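Local coordinates for protein DNA alpha-glucosyltransferase (Enterobacteria phage T4, PDB 1XV5) that belongs to the GT-B glucosyltransferases, with two Rossmann-like domains, and here holds uridine-5'-diphosphate, at residues L79-V84 and I108-Y113; A135-S140 and T171-Q176. All blocks are in the same frame, centred on the assembly; numbering follows the deposited sequence.

In the fold
Contacts 1 and 2 belong to one parallel seven-stranded sheet, ordered 58-60, 34-40, 3-8, 78-83, 109-114, 137-140, 172-174, as expected of one of the two Rossmann-like domains of a GT-B fold. Contact 1 joins two inner strands and is almost wholly buried; contact 2 joins strand 137-140 to the sheet's outermost strand 172-174 and is only partly buried. Strands 109-114 and 137-140 are neighbours, so the two contacts adjoin, their centres about 10 Å apart. Branched aliphatic side chains dominate contact 1, where water bridges main-chain oxygens only; contact 2 brings together F139, Y173 and F175, and its water reaches side chains of S140 and N174. The rings of Y113 and F139 stack where they meet.

Contact 1 (L79-V84 and I108-Y113); sequences LIINSV and IRVVVY
Four main-chain hydrogen bonds join L79 and I81 to R109, V111 and Y113, identifying two neighbouring parallel strands of a beta-alpha-beta unit whose connection carries helix 91-103, a repeating element of Rossmann-like sheets. The bonds differ in geometry. L79 O accepts from V111 N at 2.7 Å with an almost straight N-H...O angle of 174°, and V111 O accepts from I81 N at 2.9 Å, both donors lying close to the axis of the carbonyl. At the two ends the donors tilt from the carbonyl plane: L79 N reaches R109 O at 3.0 Å, and Y113 N reaches I81 O at 3.2 Å. A water donates to both I81 O and Y113 O, bridging the strands beyond the last of these bonds. The other edge of strand 78-83 is taken by strand 3-8, through I80 and N82, so this pair lies inside the sheet.

Packing divides between the sheet's two faces. On the face of L79, I81, V110 and V112, the delta methyl of I81 extends to V110, CD1 to CG1 4.1 Å, and T131 of helix 128-134 covers I81 and V112. On the face of I80 and V111 the two side chains lie alongside each other, pointing the same way. I80 carries CG1 beside its backbone N (chi1 -58°), which leaves CG2 anti to that N, where it meets Y113. That ring is further enclosed by F139, F20 and F175, while Y113 OH is hydrogen-bonded to Q395 NE2. N82 runs beside Y113. The methyl of I80 meets the ring at its edge, near the ring plane, with CG2 3.6 Å from Y113 CD2.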
loop_
_atom_site.group_PDB
_atom_site.type_symbol
_atom_site.label_atom_id
_atom_site.label_comp_id
_atom_site.label_asym_id
_atom_site.label_seq_id
_atom_site.Cartn_x
_atom_site.Cartn_y
_atom_site.Cartn_z
ATOM N N LEU A 79 16.993 -7.038 -11.672
ATOM C CA LEU A 79 16.855 -7.212 -10.231
ATOM C C LEU A 79 16.049 -6.036 -9.698
ATOM O O LEU A 79 16.433 -4.881 -9.878
ATOM C CB LEU A 79 18.226 -7.235 -9.549
ATOM C CG LEU A 79 18.183 -7.260 -8.018
ATOM C CD1 LEU A 79 17.528 -8.546 -7.540
ATOM C CD2 LEU A 79 19.598 -7.148 -7.462
ATOM N N ILE A 80 14.931 -6.334 -9.048
ATOM C CA ILE A 80 14.081 -5.291 -8.503
ATOM C C ILE A 80 14.157 -5.296 -6.987
ATOM O O ILE A 80 13.752 -6.256 -6.337
ATOM C CB ILE A 80 12.619 -5.484 -8.947
ATOM C CG1 ILE A 80 12.548 -5.497 -10.477
ATOM C CG2 ILE A 80 11.751 -4.361 -8.382
ATOM C CD1 ILE A 80 11.167 -5.769 -11.033
ATOM N N ILE A 81 14.695 -4.220 -6.428
ATOM C CA ILE A 81 14.830 -4.103 -4.987
ATOM C C ILE A 81 13.729 -3.199 -4.445
ATOM O O ILE A 81 13.734 -1.986 -4.670
ATOM C CB ILE A 81 16.209 -3.535 -4.619
ATOM C CG1 ILE A 81 17.299 -4.405 -5.256
ATOM C CG2 ILE A 81 16.374 -3.506 -3.106
ATOM C CD1 ILE A 81 18.718 -3.966 -4.931
ATOM N N ASN A 82 12.781 -3.801 -3.736
ATOM C CA ASN A 82 11.655 -3.056 -3.188
ATOM C C ASN A 82 11.810 -2.601 -1.743
ATOM O O ASN A 82 10.994 -1.828 -1.245
ATOM C CB ASN A 82 10.366 -3.865 -3.348
ATOM C CG ASN A 82 9.908 -3.939 -4.791
ATOM O OD1 ASN A 82 9.946 -2.944 -5.512
ATOM N ND2 ASN A 82 9.459 -5.113 -5.215
ATOM N N SER A 83 12.849 -3.075 -1.066
ATOM C CA SER A 83 13.096 -2.671 0.311
ATOM C C SER A 83 14.524 -3.017 0.712
ATOM O O SER A 83 15.143 -3.907 0.126
ATOM C CB SER A 83 12.106 -3.351 1.268
ATOM O OG SER A 83 12.253 -4.760 1.262
ATOM N N VAL A 84 15.043 -2.304 1.704
ATOM C CA VAL A 84 16.401 -2.532 2.190
ATOM C C VAL A 84 16.356 -2.849 3.686
ATOM O O VAL A 84 15.342 -2.621 4.342
ATOM C CB VAL A 84 17.298 -1.292 1.943
ATOM C CG1 VAL A 84 17.290 -0.934 0.457
ATOM C CG2 VAL A 84 16.817 -0.113 2.785
ATOM N N ILE A 108 23.530 -6.803 -15.040
ATOM C CA ILE A 108 22.166 -6.875 -14.531
ATOM C C ILE A 108 21.593 -5.478 -14.312
ATOM O O ILE A 108 22.247 -4.612 -13.726
ATOM C CB ILE A 108 22.114 -7.673 -13.203
ATOM C CG1 ILE A 108 22.378 -9.156 -13.489
ATOM C CG2 ILE A 108 20.764 -7.485 -12.528
ATOM C CD1 ILE A 108 22.452 -10.036 -12.251
ATOM N N ARG A 109 20.372 -5.256 -14.791
ATOM C CA ARG A 109 19.734 -3.957 -14.630
ATOM C C ARG A 109 19.033 -3.912 -13.282
ATOM O O ARG A 109 18.050 -4.616 -13.058
ATOM C CB ARG A 109 18.727 -3.705 -15.760
ATOM C CG ARG A 109 18.076 -2.330 -15.699
ATOM C CD ARG A 109 17.424 -1.944 -17.018
ATOM N NE ARG A 109 18.406 -1.830 -18.093
ATOM C CZ ARG A 109 18.135 -1.383 -19.316
ATOM N NH1 ARG A 109 16.905 -1.001 -19.631
ATOM N NH2 ARG A 109 19.096 -1.323 -20.229
ATOM N N VAL A 110 19.548 -3.084 -12.383
ATOM C CA VAL A 110 18.981 -2.964 -11.050
ATOM C C VAL A 110 17.931 -1.864 -10.979
ATOM O O VAL A 110 18.209 -0.702 -11.268
ATOM C CB VAL A 110 20.080 -2.678 -10.011
ATOM C CG1 VAL A 110 19.463 -2.459 -8.642
ATOM C CG2 VAL A 110 21.066 -3.839 -9.974
ATOM N N VAL A 111 16.723 -2.249 -10.588
ATOM C CA VAL A 111 15.621 -1.310 -10.476
ATOM C C VAL A 111 15.280 -1.112 -9.004
ATOM O O VAL A 111 15.038 -2.076 -8.278
ATOM C CB VAL A 111 14.377 -1.837 -11.213
ATOM C CG1 VAL A 111 13.255 -0.815 -11.135
ATOM C CG2 VAL A 111 14.730 -2.144 -12.662
ATOM N N VAL A 112 15.265 0.139 -8.563
ATOM C CA VAL A 112 14.952 0.424 -7.175
ATOM C C VAL A 112 13.661 1.214 -7.032
ATOM O O VAL A 112 13.501 2.279 -7.627
ATOM C CB VAL A 112 16.084 1.213 -6.497
ATOM C CG1 VAL A 112 15.697 1.540 -5.064
ATOM C CG2 VAL A 112 17.371 0.397 -6.528
ATOM N N TYR A 113 12.740 0.669 -6.246
ATOM C CA TYR A 113 11.460 1.315 -5.990
ATOM C C TYR A 113 11.441 1.816 -4.552
ATOM O O TYR A 113 11.699 1.047 -3.621
ATOM C CB TYR A 113 10.304 0.322 -6.151
ATOM C CG TYR A 113 9.848 0.036 -7.566
ATOM C CD1 TYR A 113 8.801 0.760 -8.142
ATOM C CD2 TYR A 113 10.419 -1.000 -8.307
ATOM C CE1 TYR A 113 8.326 0.450 -9.420
ATOM C CE2 TYR A 113 9.954 -1.318 -9.581
ATOM C CZ TYR A 113 8.906 -0.594 -10.130
ATOM O OH TYR A 113 8.422 -0.930 -11.371
HETATM O O HOH W 1 13.806 -0.086 -2.177
HETATM O O HOH W 2 10.820 0.883 -0.397
#

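Contact 2 (A135-S140 and T171-Q176)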
loop_
_atom_site.group_PDB
_atom_site.type_symbol
_atom_site.label_atom_id
_atom_site.label_comp_id
_atom_site.label_asym_id
_atom_site.label_seq_id
_atom_site.Cartn_x
_atom_site.Cartn_y
_atom_site.Cartn_z
ATOM N N ALA A 135 21.511 1.480 -8.585
ATOM C CA ALA A 135 20.317 1.449 -9.418
ATOM C C ALA A 135 20.486 2.046 -10.809
ATOM O O ALA A 135 21.116 3.087 -10.987
ATOM C CB ALA A 135 19.172 2.154 -8.697
ATOM N N ASP A 136 19.907 1.367 -11.793
ATOM C CA ASP A 136 19.936 1.828 -13.174
ATOM C C ASP A 136 18.614 2.539 -13.433
ATOM O O ASP A 136 18.489 3.331 -14.367
ATOM C CB ASP A 136 20.086 0.647 -14.133
ATOM C CG ASP A 136 21.414 -0.061 -13.975
ATOM O OD1 ASP A 136 21.433 -1.194 -13.450
ATOM O OD2 ASP A 136 22.444 0.523 -14.369
ATOM N N VAL A 137 17.630 2.241 -12.589
ATOM C CA VAL A 137 16.301 2.834 -12.685
ATOM C C VAL A 137 15.775 3.039 -11.267
ATOM O O VAL A 137 15.830 2.126 -10.442
ATOM C CB VAL A 137 15.317 1.907 -13.437
ATOM C CG1 VAL A 137 13.960 2.592 -13.579
ATOM C CG2 VAL A 137 15.876 1.543 -14.811
ATOM N N ILE A 138 15.260 4.233 -10.991
ATOM C CA ILE A 138 14.730 4.554 -9.669
ATOM C C ILE A 138 13.297 5.074 -9.767
ATOM O O ILE A 138 13.000 5.908 -10.622
ATOM C CB ILE A 138 15.585 5.636 -8.986
ATOM C CG1 ILE A 138 17.045 5.182 -8.928
ATOM C CG2 ILE A 138 15.053 5.918 -7.586
ATOM C CD1 ILE A 138 17.999 6.278 -8.493
ATOM N N PHE A 139 12.426 4.583 -8.886
ATOM C CA PHE A 139 11.019 4.998 -8.853
ATOM C C PHE A 139 10.617 5.506 -7.465
ATOM O O PHE A 139 11.111 5.013 -6.447
ATOM C CB PHE A 139 10.078 3.831 -9.167
ATOM C CG PHE A 139 10.086 3.374 -10.598
ATOM C CD1 PHE A 139 10.800 2.240 -10.972
ATOM C CD2 PHE A 139 9.309 4.020 -11.554
ATOM C CE1 PHE A 139 10.733 1.751 -12.277
ATOM C CE2 PHE A 139 9.236 3.540 -12.860
ATOM C CZ PHE A 139 9.946 2.401 -13.222
ATOM N N SER A 140 9.701 6.473 -7.432
ATOM C CA SER A 140 9.182 7.008 -6.174
ATOM C C SER A 140 7.716 7.387 -6.383
ATOM O O SER A 140 7.265 7.529 -7.517
ATOM C CB SER A 140 9.968 8.239 -5.720
ATOM O OG SER A 140 9.592 9.393 -6.449
ATOM N N THR A 171 18.076 10.055 -12.445
ATOM C CA THR A 171 16.670 10.345 -12.683
ATOM C C THR A 171 15.756 9.472 -11.831
ATOM O O THR A 171 15.989 8.273 -11.681
ATOM C CB THR A 171 16.303 10.117 -14.163
ATOM O OG1 THR A 171 17.167 10.895 -15.000
ATOM C CG2 THR A 171 14.858 10.516 -14.417
ATOM N N VAL A 172 14.720 10.083 -11.264
ATOM C CA VAL A 172 13.750 9.348 -10.460
ATOM C C VAL A 172 12.422 9.443 -11.195
ATOM O O VAL A 172 11.935 10.541 -11.476
ATOM C CB VAL A 172 13.573 9.953 -9.047
ATOM C CG1 VAL A 172 12.520 9.155 -8.268
ATOM C CG2 VAL A 172 14.904 9.942 -8.302
ATOM N N TYR A 173 11.846 8.290 -11.512
ATOM C CA TYR A 173 10.579 8.238 -12.224
ATOM C C TYR A 173 9.419 8.035 -11.268
ATOM O O TYR A 173 9.559 7.389 -10.231
ATOM C CB TYR A 173 10.592 7.087 -13.225
ATOM C CG TYR A 173 11.675 7.193 -14.267
ATOM C CD1 TYR A 173 11.515 8.011 -15.385
ATOM C CD2 TYR A 173 12.865 6.481 -14.133
ATOM C CE1 TYR A 173 12.514 8.115 -16.346
ATOM C CE2 TYR A 173 13.872 6.579 -15.088
ATOM C CZ TYR A 173 13.688 7.397 -16.192
ATOM O OH TYR A 173 14.679 7.491 -17.142
ATOM N N ASN A 174 8.264 8.577 -11.620
ATOM C CA ASN A 174 7.096 8.402 -10.780
ATOM C C ASN A 174 6.469 7.055 -11.116
ATOM O O ASN A 174 6.610 6.560 -12.235
ATOM C CB ASN A 174 6.081 9.509 -11.035
ATOM C CG ASN A 174 4.859 9.384 -10.154
ATOM O OD1 ASN A 174 3.811 8.896 -10.584
ATOM N ND2 ASN A 174 4.992 9.811 -8.903
ATOM N N PHE A 175 5.784 6.463 -10.145
ATOM C CA PHE A 175 5.112 5.192 -10.356
ATOM C C PHE A 175 3.916 5.109 -9.422
ATOM O O PHE A 175 3.835 5.848 -8.437
ATOM C CB PHE A 175 6.059 4.017 -10.067
ATOM C CG PHE A 175 6.099 3.604 -8.615
ATOM C CD1 PHE A 175 5.366 2.506 -8.169
ATOM C CD2 PHE A 175 6.862 4.316 -7.697
ATOM C CE1 PHE A 175 5.393 2.119 -6.826
ATOM C CE2 PHE A 175 6.899 3.943 -6.353
ATOM C CZ PHE A 175 6.162 2.839 -5.916
ATOM N N GLN A 176 2.984 4.225 -9.757
ATOM C CA GLN A 176 1.809 3.979 -8.927
ATOM C C GLN A 176 1.906 2.506 -8.564
ATOM O O GLN A 176 2.338 1.699 -9.384
ATOM C CB GLN A 176 0.509 4.172 -9.709
ATOM C CG GLN A 176 0.251 5.562 -10.220
ATOM C CD GLN A 176 -0.949 5.588 -11.146
ATOM O OE1 GLN A 176 -2.098 5.453 -10.708
ATOM N NE2 GLN A 176 -0.689 5.742 -12.436
HETATM O O HOH W 3 17.325 6.172 -15.500
HETATM O O HOH W 4 16.940 6.082 -12.728
HETATM O O HOH W 5 7.829 10.386 -8.445
#
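F139 and F175 meet obliquely across the two strands: CB of F139 lies 3.6 Å from CD2 of F175, while CB of F175 approaches CD2 of F139. F175 holds CG between its own backbone N and carbonyl carbon (chi1 86°), which places the ring beside S140, with S140 CA at the edge and in the ring plane. F139 CD2 also lies 3.7 Å from Y173 CB, and N174 O sits at the F139 ring edge. The V137 and Y173 side chains cross at about a right angle, CG1 4.1 Å from CD2. On the reverse face, V172 CG1 packs on S140 OG at 3.5 Å.

The main-chain bonds fix a parallel register, F139 opposite Y173: Y173 N donates to I138 O at 2.8 Å (174°), and S140 N to Y173 O at 2.9 Å. Helix 146-155, in the beta-alpha-beta crossover joining the strands, covers I138, S140 and V172. S140 OG is also hydrogen-bonded to N148 OD1, and N174 OD1 to R304 NH1. F139 and Y173 thus share one face; the other is apolar at I138 and V172 and polar at its S140-N174 end, where a water joins S140 OG to N174 ND2, consistent with a partly buried sheet edge.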